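Local atomic coordinates of glucose-6-phosphate isomerase (Thermus thermophilus, PDB entry 1ZZG), a protein that probably catalyses the reversible isomerisation of glucose 6-phosphate to fructose 6-phosphate in glycolysis and gluconeogenesis. Residues L2-R7 / L230-L235; L22-R27 / A222-S227; E55-R60 / G203-A208; P64-F69 / S91-H96. All coordinates share one frame; numbering follows the deposited sequence.

Contact 1: L2-R7 / L230-L235; sequences LRLDTR and LKTALL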
loop_
_atom_site.group_PDB
_atom_site.type_symbol
_atom_site.label_atom_id
_atom_site.label_comp_id
_atom_site.label_asym_id
_atom_site.label_seq_id
_atom_site.Cartn_x
_atom_site.Cartn_y
_atom_site.Cartn_z
ATOM N N LEU A 2 -14.879 8.432 -18.982
ATOM C CA LEU A 2 -13.469 8.508 -18.641
ATOM C C LEU A 2 -12.832 9.473 -19.644
ATOM O O LEU A 2 -13.226 9.498 -20.806
ATOM C CB LEU A 2 -12.852 7.114 -18.774
ATOM C CG LEU A 2 -11.527 6.795 -18.088
ATOM C CD1 LEU A 2 -11.702 6.918 -16.588
ATOM C CD2 LEU A 2 -11.097 5.378 -18.450
ATOM N N ARG A 3 -11.867 10.273 -19.201
ATOM C CA ARG A 3 -11.202 11.216 -20.100
ATOM C C ARG A 3 -9.689 11.114 -20.013
ATOM O O ARG A 3 -9.117 11.132 -18.924
ATOM C CB ARG A 3 -11.635 12.664 -19.800
ATOM C CG ARG A 3 -10.912 13.715 -20.650
ATOM C CD ARG A 3 -11.555 15.100 -20.542
ATOM N NE ARG A 3 -11.431 15.702 -19.214
ATOM C CZ ARG A 3 -10.343 16.323 -18.769
ATOM N NH1 ARG A 3 -9.272 16.430 -19.545
ATOM N NH2 ARG A 3 -10.327 16.843 -17.548
ATOM N N LEU A 4 -9.043 10.995 -21.169
ATOM C CA LEU A 4 -7.591 10.903 -21.222
ATOM C C LEU A 4 -7.005 12.274 -21.536
ATOM O O LEU A 4 -7.413 12.928 -22.497
ATOM C CB LEU A 4 -7.144 9.902 -22.294
ATOM C CG LEU A 4 -5.640 9.917 -22.610
ATOM C CD1 LEU A 4 -4.824 9.532 -21.373
ATOM C CD2 LEU A 4 -5.359 8.953 -23.756
ATOM N N ASP A 5 -6.052 12.699 -20.715
ATOM C CA ASP A 5 -5.392 13.989 -20.892
ATOM C C ASP A 5 -3.899 13.794 -21.140
ATOM O O ASP A 5 -3.193 13.225 -20.312
ATOM C CB ASP A 5 -5.598 14.857 -19.649
ATOM C CG ASP A 5 -4.974 16.232 -19.787
ATOM O OD1 ASP A 5 -3.745 16.319 -19.980
ATOM O OD2 ASP A 5 -5.719 17.231 -19.704
ATOM N N THR A 6 -3.424 14.269 -22.285
ATOM C CA THR A 6 -2.018 14.146 -22.639
ATOM C C THR A 6 -1.412 15.529 -22.911
ATOM O O THR A 6 -0.469 15.661 -23.688
ATOM C CB THR A 6 -1.840 13.258 -23.898
ATOM O OG1 THR A 6 -2.628 13.782 -24.976
ATOM C CG2 THR A 6 -2.272 11.820 -23.612
ATOM N N ARG A 7 -1.952 16.550 -22.250
ATOM C CA ARG A 7 -1.490 17.922 -22.438
ATOM C C ARG A 7 0.023 18.099 -22.372
ATOM O O ARG A 7 0.560 18.997 -23.017
ATOM C CB ARG A 7 -2.157 18.856 -21.411
ATOM C CG ARG A 7 -1.577 18.758 -20.006
ATOM C CD ARG A 7 -2.335 19.622 -19.002
ATOM N NE ARG A 7 -3.677 19.111 -18.735
ATOM C CZ ARG A 7 -4.427 19.487 -17.703
ATOM N NH1 ARG A 7 -3.966 20.382 -16.841
ATOM N NH2 ARG A 7 -5.634 18.966 -17.526
ATOM N N LEU A 230 -6.934 1.589 -26.108
ATOM C CA LEU A 230 -5.854 1.417 -27.089
ATOM C C LEU A 230 -4.883 2.594 -26.987
ATOM O O LEU A 230 -3.693 2.450 -27.253
ATOM C CB LEU A 230 -6.407 1.338 -28.518
ATOM C CG LEU A 230 -6.942 -0.016 -28.977
ATOM C CD1 LEU A 230 -7.533 0.128 -30.367
ATOM C CD2 LEU A 230 -5.820 -1.052 -28.975
ATOM N N LYS A 231 -5.399 3.758 -26.601
ATOM C CA LYS A 231 -4.561 4.943 -26.456
ATOM C C LYS A 231 -3.591 4.819 -25.287
ATOM O O LYS A 231 -2.397 5.109 -25.433
ATOM C CB LYS A 231 -5.419 6.192 -26.260
ATOM C CG LYS A 231 -6.169 6.634 -27.497
ATOM C CD LYS A 231 -6.811 7.990 -27.260
ATOM C CE LYS A 231 -7.605 8.450 -28.463
ATOM N NZ LYS A 231 -8.090 9.839 -28.271
ATOM N N THR A 232 -4.096 4.402 -24.124
ATOM C CA THR A 232 -3.224 4.260 -22.957
ATOM C C THR A 232 -2.307 3.056 -23.139
ATOM O O THR A 232 -1.191 3.035 -22.622
ATOM C CB THR A 232 -4.031 4.143 -21.631
ATOM O OG1 THR A 232 -4.931 3.029 -21.694
ATOM C CG2 THR A 232 -4.825 5.428 -21.387
ATOM N N ALA A 233 -2.773 2.054 -23.884
ATOM C CA ALA A 233 -1.943 0.885 -24.155
ATOM C C ALA A 233 -0.731 1.400 -24.938
ATOM O O ALA A 233 0.411 1.012 -24.678
ATOM C CB ALA A 233 -2.708 -0.127 -24.982
ATOM N N LEU A 234 -0.989 2.286 -25.896
ATOM C CA LEU A 234 0.085 2.863 -26.702
ATOM C C LEU A 234 1.062 3.620 -25.802
ATOM O O LEU A 234 2.276 3.464 -25.922
ATOM C CB LEU A 234 -0.478 3.822 -27.755
ATOM C CG LEU A 234 0.577 4.540 -28.608
ATOM C CD1 LEU A 234 1.368 3.510 -29.411
ATOM C CD2 LEU A 234 -0.094 5.546 -29.537
ATOM N N LEU A 235 0.526 4.440 -24.905
ATOM C CA LEU A 235 1.367 5.209 -23.995
ATOM C C LEU A 235 2.328 4.288 -23.253
ATOM O O LEU A 235 3.532 4.520 -23.250
ATOM C CB LEU A 235 0.508 5.990 -22.993
ATOM C CG LEU A 235 -0.228 7.225 -23.524
ATOM C CD1 LEU A 235 -1.187 7.742 -22.467
ATOM C CD2 LEU A 235 0.781 8.308 -23.900
#
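L4, on the N-terminal edge strand 3-5 of the mixed sheet, packs against K231, T232 and L235 of helix 228-238, so the contact is a piece of the layer between sheet and helix in one sugar isomerase (SIS) half of the fold. The short strand and helix segments run at 31° to each other, with axes 10.4 Å apart. L4 straddles the helix surface with its two methyls: CD2 lies 3.7 Å from K231 CB and also touches K231 CD, while CD1 turns to T232 CG2 at 4.1 Å and to L235 CD1 at 4.2 Å. K231 offers the flank of its extended chain, CG anti to the carbonyl carbon (chi1 -71°), and carries its ammonium on to the backbone oxygen of E225. T232 turns its methyl to L4, while its hydroxyl bonds to Q384 and H380 of helix 371-391. T6 adds a looser touch, CG2 to L235 CD1. Y362 of the neighbouring strand 360-366 also lies against L4 and L235. No hydrogen bond spans the two segments; the polar ends of K231 and T232 are satisfied by other partners, and what joins strand to helix here is contact between methyl and methylene groups.

Contact 2: L22-R27 / A222-S227; sequences LLEEAR and APLEES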
loop_
_atom_site.group_PDB
_atom_site.type_symbol
_atom_site.label_atom_id
_atom_site.label_comp_id
_atom_site.label_asym_id
_atom_site.label_seq_id
_atom_site.Cartn_x
_atom_site.Cartn_y
_atom_site.Cartn_z
ATOM N N LEU A 22 -0.564 -0.759 -36.007
ATOM C CA LEU A 22 -0.024 -1.647 -34.976
ATOM C C LEU A 22 -1.067 -1.894 -33.891
ATOM O O LEU A 22 -1.257 -3.024 -33.442
ATOM C CB LEU A 22 1.225 -1.028 -34.334
ATOM C CG LEU A 22 1.953 -1.931 -33.331
ATOM C CD1 LEU A 22 2.722 -2.990 -34.092
ATOM C CD2 LEU A 22 2.900 -1.121 -32.464
ATOM N N LEU A 23 -1.732 -0.824 -33.466
ATOM C CA LEU A 23 -2.757 -0.928 -32.432
ATOM C C LEU A 23 -3.971 -1.714 -32.946
ATOM O O LEU A 23 -4.530 -2.545 -32.222
ATOM C CB LEU A 23 -3.189 0.473 -31.972
ATOM C CG LEU A 23 -2.134 1.336 -31.264
ATOM C CD1 LEU A 23 -2.661 2.745 -31.057
ATOM C CD2 LEU A 23 -1.767 0.707 -29.929
ATOM N N GLU A 24 -4.372 -1.458 -34.191
ATOM C CA GLU A 24 -5.517 -2.152 -34.787
ATOM C C GLU A 24 -5.268 -3.657 -34.837
ATOM O O GLU A 24 -6.166 -4.455 -34.564
ATOM C CB GLU A 24 -5.784 -1.646 -36.209
ATOM C CG GLU A 24 -6.132 -0.169 -36.327
ATOM C CD GLU A 24 -7.511 0.168 -35.800
ATOM O OE1 GLU A 24 -8.261 -0.759 -35.414
ATOM O OE2 GLU A 24 -7.847 1.370 -35.782
ATOM N N GLU A 25 -4.043 -4.038 -35.187
ATOM C CA GLU A 25 -3.674 -5.447 -35.275
ATOM C C GLU A 25 -3.633 -6.085 -33.885
ATOM O O GLU A 25 -4.046 -7.230 -33.705
ATOM C CB GLU A 25 -2.319 -5.586 -35.978
ATOM C CG GLU A 25 -1.743 -6.993 -36.027
ATOM C CD GLU A 25 -2.686 -8.009 -36.652
ATOM O OE1 GLU A 25 -3.667 -7.596 -37.309
ATOM O OE2 GLU A 25 -2.437 -9.225 -36.490
ATOM N N ALA A 26 -3.145 -5.339 -32.896
ATOM C CA ALA A 26 -3.090 -5.857 -31.533
ATOM C C ALA A 26 -4.520 -6.183 -31.090
ATOM O O ALA A 26 -4.781 -7.250 -30.524
ATOM C CB ALA A 26 -2.460 -4.822 -30.599
ATOM N N ARG A 27 -5.449 -5.267 -31.366
ATOM C CA ARG A 27 -6.851 -5.479 -31.002
ATOM C C ARG A 27 -7.458 -6.674 -31.747
ATOM O O ARG A 27 -8.149 -7.505 -31.146
ATOM C CB ARG A 27 -7.681 -4.214 -31.276
ATOM C CG ARG A 27 -9.187 -4.433 -31.150
ATOM C CD ARG A 27 -9.968 -3.123 -30.991
ATOM N NE ARG A 27 -9.898 -2.256 -32.168
ATOM C CZ ARG A 27 -10.468 -1.055 -32.241
ATOM N NH1 ARG A 27 -11.152 -0.578 -31.204
ATOM N NH2 ARG A 27 -10.351 -0.327 -33.344
ATOM N N ALA A 222 -14.380 0.781 -30.024
ATOM C CA ALA A 222 -14.591 2.018 -30.766
ATOM C C ALA A 222 -13.474 2.386 -31.747
ATOM O O ALA A 222 -12.379 1.814 -31.714
ATOM C CB ALA A 222 -14.805 3.169 -29.782
ATOM N N PRO A 223 -13.750 3.349 -32.651
ATOM C CA PRO A 223 -12.746 3.783 -33.624
ATOM C C PRO A 223 -11.530 4.212 -32.802
ATOM O O PRO A 223 -11.689 4.692 -31.675
ATOM C CB PRO A 223 -13.419 4.972 -34.306
ATOM C CG PRO A 223 -14.854 4.620 -34.261
ATOM C CD PRO A 223 -15.019 4.070 -32.856
ATOM N N LEU A 224 -10.337 4.042 -33.365
ATOM C CA LEU A 224 -9.091 4.380 -32.677
ATOM C C LEU A 224 -9.136 5.677 -31.865
ATOM O O LEU A 224 -8.765 5.692 -30.691
ATOM C CB LEU A 224 -7.938 4.450 -33.681
ATOM C CG LEU A 224 -6.547 4.696 -33.080
ATOM C CD1 LEU A 224 -6.164 3.543 -32.161
ATOM C CD2 LEU A 224 -5.528 4.840 -34.196
ATOM N N GLU A 225 -9.588 6.757 -32.496
ATOM C CA GLU A 225 -9.672 8.059 -31.842
ATOM C C GLU A 225 -10.523 8.073 -30.578
ATOM O O GLU A 225 -10.333 8.926 -29.712
ATOM C CB GLU A 225 -10.222 9.106 -32.815
ATOM C CG GLU A 225 -9.190 10.104 -33.319
ATOM C CD GLU A 225 -8.475 10.841 -32.190
ATOM O OE1 GLU A 225 -9.152 11.396 -31.298
ATOM O OE2 GLU A 225 -7.228 10.869 -32.201
ATOM N N GLU A 226 -11.463 7.140 -30.470
ATOM C CA GLU A 226 -12.341 7.085 -29.307
ATOM C C GLU A 226 -12.026 5.892 -28.405
ATOM O O GLU A 226 -12.645 5.717 -27.351
ATOM C CB GLU A 226 -13.796 7.014 -29.770
ATOM C CG GLU A 226 -14.215 8.164 -30.677
ATOM C CD GLU A 226 -15.332 7.776 -31.631
ATOM O OE1 GLU A 226 -16.364 7.240 -31.165
ATOM O OE2 GLU A 226 -15.175 8.006 -32.850
ATOM N N SER A 227 -11.057 5.078 -28.814
ATOM C CA SER A 227 -10.686 3.894 -28.045
ATOM C C SER A 227 -9.644 4.217 -26.980
ATOM O O SER A 227 -8.448 4.011 -27.177
ATOM C CB SER A 227 -10.154 2.805 -28.979
ATOM O OG SER A 227 -9.993 1.581 -28.287
HETATM O O HOH W 1 -10.286 2.295 -35.559
#
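Helix 20-32 meets the turn between helices 206-221 and 228-238, a 3-10 segment at 224-226 that leads to S227, the N-cap of helix 228-238; the nearest CA atoms are those of E24 and L224, 7.7 Å apart. The apolar half of this helix-to-turn packing is L23 against L224: the two side chains cross at about a right angle, and their CD1 methyls come within 3.8 Å. The L224 side chain also rests on L16 and L230.

R27 supplies the polar half. Its chain bends at chi3 (65°), and NH1 reaches A222 O at 2.7 Å in a nearly straight bond (168°), with the oxygen in the guanidinium plane; NH2 adds a weak bond to the same oxygen. A220 O is a second acceptor for NH1, so the arginine holds carbonyls where helix 206-221 ends. Within its own helix, R27 NH2 binds E24 OE1 at 3.0 Å, a salt bridge that, with the A222 bond and a water on OE2, helps hold both groups in place. That water links the segments: E24 OE2 accepts from it at 2.6 Å, and the same water accepts from L224 N at 2.8 Å.

Contact 3: E55-R60 / G203-A208; sequences EVRRYR and GADLDA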
loop_
_atom_site.group_PDB
_atom_site.type_symbol
_atom_site.label_atom_id
_atom_site.label_comp_id
_atom_site.label_asym_id
_atom_site.label_seq_id
_atom_site.Cartn_x
_atom_site.Cartn_y
_atom_site.Cartn_z
ATOM N N GLU A 55 -28.694 -12.829 -8.363
ATOM C CA GLU A 55 -28.515 -13.975 -7.481
ATOM C C GLU A 55 -27.697 -13.548 -6.255
ATOM O O GLU A 55 -27.958 -13.988 -5.131
ATOM C CB GLU A 55 -27.788 -15.084 -8.239
ATOM C CG GLU A 55 -27.566 -16.356 -7.451
ATOM C CD GLU A 55 -26.728 -17.368 -8.219
ATOM O OE1 GLU A 55 -27.071 -17.671 -9.383
ATOM O OE2 GLU A 55 -25.729 -17.862 -7.656
ATOM N N VAL A 56 -26.704 -12.693 -6.480
ATOM C CA VAL A 56 -25.866 -12.192 -5.395
ATOM C C VAL A 56 -26.708 -11.312 -4.468
ATOM O O VAL A 56 -26.664 -11.461 -3.245
ATOM C CB VAL A 56 -24.670 -11.372 -5.945
ATOM C CG1 VAL A 56 -23.961 -10.630 -4.813
ATOM C CG2 VAL A 56 -23.694 -12.305 -6.650
ATOM N N ARG A 57 -27.483 -10.401 -5.050
ATOM C CA ARG A 57 -28.329 -9.518 -4.256
ATOM C C ARG A 57 -29.338 -10.300 -3.415
ATOM O O ARG A 57 -29.526 -10.017 -2.233
ATOM C CB ARG A 57 -29.089 -8.539 -5.157
ATOM C CG ARG A 57 -28.282 -7.349 -5.675
ATOM C CD ARG A 57 -29.178 -6.474 -6.555
ATOM N NE ARG A 57 -28.534 -5.259 -7.055
ATOM C CZ ARG A 57 -28.105 -4.272 -6.278
ATOM N NH1 ARG A 57 -28.247 -4.363 -4.964
ATOM N NH2 ARG A 57 -27.552 -3.192 -6.812
ATOM N N ARG A 58 -29.996 -11.278 -4.023
ATOM C CA ARG A 58 -30.985 -12.059 -3.289
ATOM C C ARG A 58 -30.357 -12.786 -2.105
ATOM O O ARG A 58 -30.952 -12.868 -1.029
ATOM C CB ARG A 58 -31.679 -13.051 -4.224
ATOM C CG ARG A 58 -32.564 -12.385 -5.282
ATOM C CD ARG A 58 -33.643 -11.490 -4.658
ATOM N NE ARG A 58 -33.222 -10.102 -4.445
ATOM C CZ ARG A 58 -33.011 -9.221 -5.422
ATOM N NH1 ARG A 58 -33.177 -9.578 -6.689
ATOM N NH2 ARG A 58 -32.643 -7.978 -5.135
ATOM N N TYR A 59 -29.149 -13.304 -2.301
ATOM C CA TYR A 59 -28.449 -14.005 -1.232
ATOM C C TYR A 59 -28.137 -13.046 -0.090
ATOM O O TYR A 59 -28.301 -13.385 1.079
ATOM C CB TYR A 59 -27.140 -14.612 -1.746
ATOM C CG TYR A 59 -26.281 -15.189 -0.643
ATOM C CD1 TYR A 59 -26.652 -16.360 0.018
ATOM C CD2 TYR A 59 -25.112 -14.546 -0.239
ATOM C CE1 TYR A 59 -25.876 -16.874 1.052
ATOM C CE2 TYR A 59 -24.335 -15.050 0.788
ATOM C CZ TYR A 59 -24.720 -16.212 1.430
ATOM O OH TYR A 59 -23.932 -16.715 2.438
ATOM N N ARG A 60 -27.681 -11.846 -0.440
ATOM C CA ARG A 60 -27.332 -10.840 0.557
ATOM C C ARG A 60 -28.555 -10.460 1.375
ATOM O O ARG A 60 -28.515 -10.441 2.606
ATOM C CB ARG A 60 -26.762 -9.592 -0.129
ATOM C CG ARG A 60 -26.231 -8.530 0.826
ATOM C CD ARG A 60 -27.292 -7.528 1.294
ATOM N NE ARG A 60 -26.708 -6.588 2.253
ATOM C CZ ARG A 60 -26.487 -6.868 3.537
ATOM N NH1 ARG A 60 -26.820 -8.060 4.031
ATOM N NH2 ARG A 60 -25.893 -5.972 4.319
ATOM N N GLY A 203 -23.418 -2.885 0.504
ATOM C CA GLY A 203 -24.530 -2.051 0.076
ATOM C C GLY A 203 -24.257 -1.172 -1.134
ATOM O O GLY A 203 -24.887 -0.127 -1.295
ATOM N N ALA A 204 -23.321 -1.586 -1.982
ATOM C CA ALA A 204 -22.967 -0.816 -3.172
ATOM C C ALA A 204 -23.858 -1.155 -4.367
ATOM O O ALA A 204 -24.494 -2.209 -4.400
ATOM C CB ALA A 204 -21.507 -1.064 -3.524
ATOM N N ASP A 205 -23.883 -0.268 -5.358
ATOM C CA ASP A 205 -24.700 -0.475 -6.553
ATOM C C ASP A 205 -23.974 -1.332 -7.599
ATOM O O ASP A 205 -23.249 -0.812 -8.456
ATOM C CB ASP A 205 -25.083 0.879 -7.158
ATOM C CG ASP A 205 -26.095 0.756 -8.282
ATOM O OD1 ASP A 205 -26.495 -0.381 -8.605
ATOM O OD2 ASP A 205 -26.494 1.805 -8.838
ATOM N N LEU A 206 -24.186 -2.643 -7.522
ATOM C CA LEU A 206 -23.553 -3.590 -8.439
ATOM C C LEU A 206 -23.915 -3.309 -9.896
ATOM O O LEU A 206 -23.065 -3.392 -10.778
ATOM C CB LEU A 206 -23.975 -5.016 -8.086
ATOM C CG LEU A 206 -23.902 -5.367 -6.600
ATOM C CD1 LEU A 206 -24.323 -6.805 -6.404
ATOM C CD2 LEU A 206 -22.492 -5.138 -6.074
ATOM N N ASP A 207 -25.180 -2.980 -10.143
ATOM C CA ASP A 207 -25.649 -2.693 -11.497
ATOM C C ASP A 207 -24.820 -1.573 -12.140
ATOM O O ASP A 207 -24.405 -1.675 -13.297
ATOM C CB ASP A 207 -27.128 -2.286 -11.459
ATOM C CG ASP A 207 -28.016 -3.375 -10.880
ATOM O OD1 ASP A 207 -28.573 -4.172 -11.666
ATOM O OD2 ASP A 207 -28.142 -3.445 -9.635
ATOM N N ALA A 208 -24.582 -0.509 -11.377
ATOM C CA ALA A 208 -23.822 0.630 -11.873
ATOM C C ALA A 208 -22.385 0.228 -12.157
ATOM O O ALA A 208 -21.785 0.689 -13.118
ATOM C CB ALA A 208 -23.864 1.776 -10.858
#
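Helix 52-61 lies against the N-terminal turn of helix 206-221, with R57 and L206 facing each other at a CA separation of 8.7 Å. The approach to that turn is a short link between helices 193-201 and 206-221: G203 closes the preceding helix in a Schellman motif with positive phi, and D205 is the N-cap of the next, its OD1 accepting a weak capping bond from A208 N.

R57 carries the contact. Extended from CG to NE, it passes L206 so that its guanidinium arrives edge-on at D207, the two planes only 12° apart. R57 NE and NH2 both grip D207 OD2, at 3.2 and 2.9 Å, while NH2 also forms a salt bridge with D205 OD1 at 3.5 Å. L206 CG lies over one face of the guanidinium, offset toward its rim. Cut back to an alanine, R57 would probably leave D205 and D207 close together without their shared cation and uncover the flank of L206. Beneath the ion pairs the packing is apolar, backed by L199 and A200 of helix 193-201: L206 CD1 touches two side chains of helix 52-61, 4.1 Å from R57 CG and 4.2 Å from V56 CG1.

Contact 4: P64-F69 / S91-H96; sequences PWVEDF and SGVRFH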
loop_
_atom_site.group_PDB
_atom_site.type_symbol
_atom_site.label_atom_id
_atom_site.label_comp_id
_atom_site.label_asym_id
_atom_site.label_seq_id
_atom_site.Cartn_x
_atom_site.Cartn_y
_atom_site.Cartn_z
ATOM N N PRO A 64 -29.481 -10.520 6.318
ATOM C CA PRO A 64 -29.330 -9.184 6.901
ATOM C C PRO A 64 -28.674 -9.188 8.282
ATOM O O PRO A 64 -28.451 -8.134 8.867
ATOM C CB PRO A 64 -30.766 -8.680 6.955
ATOM C CG PRO A 64 -31.524 -9.942 7.279
ATOM C CD PRO A 64 -30.897 -10.938 6.330
ATOM N N TRP A 65 -28.371 -10.375 8.797
ATOM C CA TRP A 65 -27.748 -10.511 10.113
ATOM C C TRP A 65 -26.235 -10.282 10.114
ATOM O O TRP A 65 -25.634 -10.110 11.175
ATOM C CB TRP A 65 -28.024 -11.904 10.676
ATOM C CG TRP A 65 -27.634 -12.992 9.724
ATOM C CD1 TRP A 65 -28.427 -13.578 8.776
ATOM C CD2 TRP A 65 -26.337 -13.578 9.579
ATOM N NE1 TRP A 65 -27.701 -14.491 8.048
ATOM C CE2 TRP A 65 -26.414 -14.511 8.519
ATOM C CE3 TRP A 65 -25.114 -13.403 10.241
ATOM C CZ2 TRP A 65 -25.312 -15.269 8.104
ATOM C CZ3 TRP A 65 -24.017 -14.157 9.828
ATOM C CH2 TRP A 65 -24.125 -15.078 8.769
ATOM N N VAL A 66 -25.619 -10.289 8.937
ATOM C CA VAL A 66 -24.173 -10.108 8.842
ATOM C C VAL A 66 -23.688 -8.704 9.204
ATOM O O VAL A 66 -24.128 -7.713 8.619
ATOM C CB VAL A 66 -23.656 -10.448 7.420
ATOM C CG1 VAL A 66 -22.165 -10.129 7.316
ATOM C CG2 VAL A 66 -23.900 -11.918 7.112
ATOM N N GLU A 67 -22.778 -8.636 10.174
ATOM C CA GLU A 67 -22.186 -7.374 10.609
ATOM C C GLU A 67 -20.695 -7.401 10.296
ATOM O O GLU A 67 -20.053 -6.361 10.182
ATOM C CB GLU A 67 -22.386 -7.161 12.110
ATOM C CG GLU A 67 -23.753 -6.610 12.496
ATOM C CD GLU A 67 -23.854 -6.288 13.979
ATOM O OE1 GLU A 67 -22.897 -5.697 14.528
ATOM O OE2 GLU A 67 -24.890 -6.612 14.596
ATOM N N ASP A 68 -20.147 -8.605 10.173
ATOM C CA ASP A 68 -18.734 -8.773 9.858
ATOM C C ASP A 68 -18.586 -9.770 8.716
ATOM O O ASP A 68 -19.104 -10.883 8.773
ATOM C CB ASP A 68 -17.969 -9.249 11.099
ATOM C CG ASP A 68 -17.881 -8.176 12.178
ATOM O OD1 ASP A 68 -16.932 -7.361 12.145
ATOM O OD2 ASP A 68 -18.776 -8.133 13.051
ATOM N N PHE A 69 -17.881 -9.350 7.672
ATOM C CA PHE A 69 -17.651 -10.178 6.492
ATOM C C PHE A 69 -16.163 -10.521 6.435
ATOM O O PHE A 69 -15.333 -9.641 6.203
ATOM C CB PHE A 69 -18.046 -9.386 5.240
ATOM C CG PHE A 69 -18.083 -10.200 3.981
ATOM C CD1 PHE A 69 -19.298 -10.602 3.437
ATOM C CD2 PHE A 69 -16.907 -10.543 3.319
ATOM C CE1 PHE A 69 -19.343 -11.335 2.249
ATOM C CE2 PHE A 69 -16.942 -11.274 2.135
ATOM C CZ PHE A 69 -18.165 -11.670 1.598
ATOM N N SER A 91 -23.082 0.267 3.739
ATOM C CA SER A 91 -23.789 -0.431 4.811
ATOM C C SER A 91 -23.171 -0.379 6.200
ATOM O O SER A 91 -23.874 -0.504 7.197
ATOM C CB SER A 91 -23.976 -1.897 4.424
ATOM O OG SER A 91 -22.730 -2.566 4.425
ATOM N N GLY A 92 -21.861 -0.222 6.279
ATOM C CA GLY A 92 -21.240 -0.194 7.588
ATOM C C GLY A 92 -20.801 -1.580 8.020
ATOM O O GLY A 92 -20.233 -1.747 9.097
ATOM N N VAL A 93 -21.085 -2.588 7.199
ATOM C CA VAL A 93 -20.647 -3.942 7.516
ATOM C C VAL A 93 -19.123 -3.858 7.582
ATOM O O VAL A 93 -18.502 -3.178 6.766
ATOM C CB VAL A 93 -21.060 -4.952 6.415
ATOM C CG1 VAL A 93 -20.328 -6.284 6.615
ATOM C CG2 VAL A 93 -22.558 -5.176 6.462
ATOM N N ARG A 94 -18.528 -4.530 8.560
ATOM C CA ARG A 94 -17.078 -4.504 8.732
ATOM C C ARG A 94 -16.430 -5.650 7.970
ATOM O O ARG A 94 -16.784 -6.810 8.164
ATOM C CB ARG A 94 -16.721 -4.615 10.217
ATOM C CG ARG A 94 -17.246 -3.477 11.090
ATOM C CD ARG A 94 -16.942 -3.744 12.561
ATOM N NE ARG A 94 -17.734 -4.853 13.096
ATOM C CZ ARG A 94 -18.941 -4.722 13.643
ATOM N NH1 ARG A 94 -19.510 -3.527 13.737
ATOM N NH2 ARG A 94 -19.586 -5.790 14.094
ATOM N N PHE A 95 -15.475 -5.321 7.108
ATOM C CA PHE A 95 -14.787 -6.334 6.317
ATOM C C PHE A 95 -13.404 -6.646 6.875
ATOM O O PHE A 95 -12.670 -5.749 7.313
ATOM C CB PHE A 95 -14.695 -5.877 4.858
ATOM C CG PHE A 95 -15.997 -5.962 4.119
ATOM C CD1 PHE A 95 -16.289 -7.069 3.322
ATOM C CD2 PHE A 95 -16.953 -4.954 4.243
ATOM C CE1 PHE A 95 -17.510 -7.176 2.660
ATOM C CE2 PHE A 95 -18.185 -5.049 3.581
ATOM C CZ PHE A 95 -18.464 -6.164 2.790
ATOM N N HIS A 96 -13.066 -7.931 6.864
ATOM C CA HIS A 96 -11.787 -8.419 7.376
ATOM C C HIS A 96 -11.208 -9.307 6.288
ATOM O O HIS A 96 -11.868 -10.233 5.817
ATOM C CB HIS A 96 -12.026 -9.217 8.657
ATOM C CG HIS A 96 -12.885 -8.498 9.651
ATOM N ND1 HIS A 96 -12.421 -7.451 10.417
ATOM C CD2 HIS A 96 -14.196 -8.639 9.961
ATOM C CE1 HIS A 96 -13.409 -6.975 11.155
ATOM N NE2 HIS A 96 -14.497 -7.678 10.897
#
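F95 and F69 pack obliquely on one face of a parallel strand pair: F95 CE1 presses onto the root of the F69 ring, 3.3 Å from CG and 3.4 Å from CB, with the ring planes at 37°. V93 fills in alongside: CG1 lies against F69 CB, V66 CG1 and E67 O, and CG2 against V66 O. P198 and F201 of helix 193-201 flank these aromatics. On the face of D68 and R94 the contact is polar. R94 bends at chi3 and clasps D68 side-on, NE to OD1 at 2.8 Å and NH2 to OD2 at 2.7 Å, while H96 NE2 meets the anti side of D68 OD1. E67, turned chiefly to K117, adds a weak bond to R94 NH2. A leucine replacing D68 would probably leave H96 NE2 without its acceptor and R94 with little but the weak E67 bond to hold it. Backbone bonds set the parallel register of strands 68-72 and 94-98, joined through helix 79-88 in a beta-alpha-beta unit of the parallel SIS sheet.

In the fold
From the N terminus, the chain enters contact 1 at strand 3-5 and contact 2 at helix 20-32, then contact 3 at helix 52-61 and contact 4 at strand 68-72. Contact 4 closes first, at strand 94-98; contact 3 closes at the start of helix 206-221, contact 2 just beyond that helix, and contact 1 on helix 228-238. The four loops are therefore nested without crossing. Contacts 3 and 4, with centres about 14 Å apart, touch through R60 and V93 beside the parallel sheet. Contacts 1 and 2, about 12 Å apart, share the surroundings of L230 and K231 and bind the N-terminal segments to helix 228-238 and the turn before it. Contact 4 lies across the chain's centre from both, its centre about 43 Å from that of contact 2.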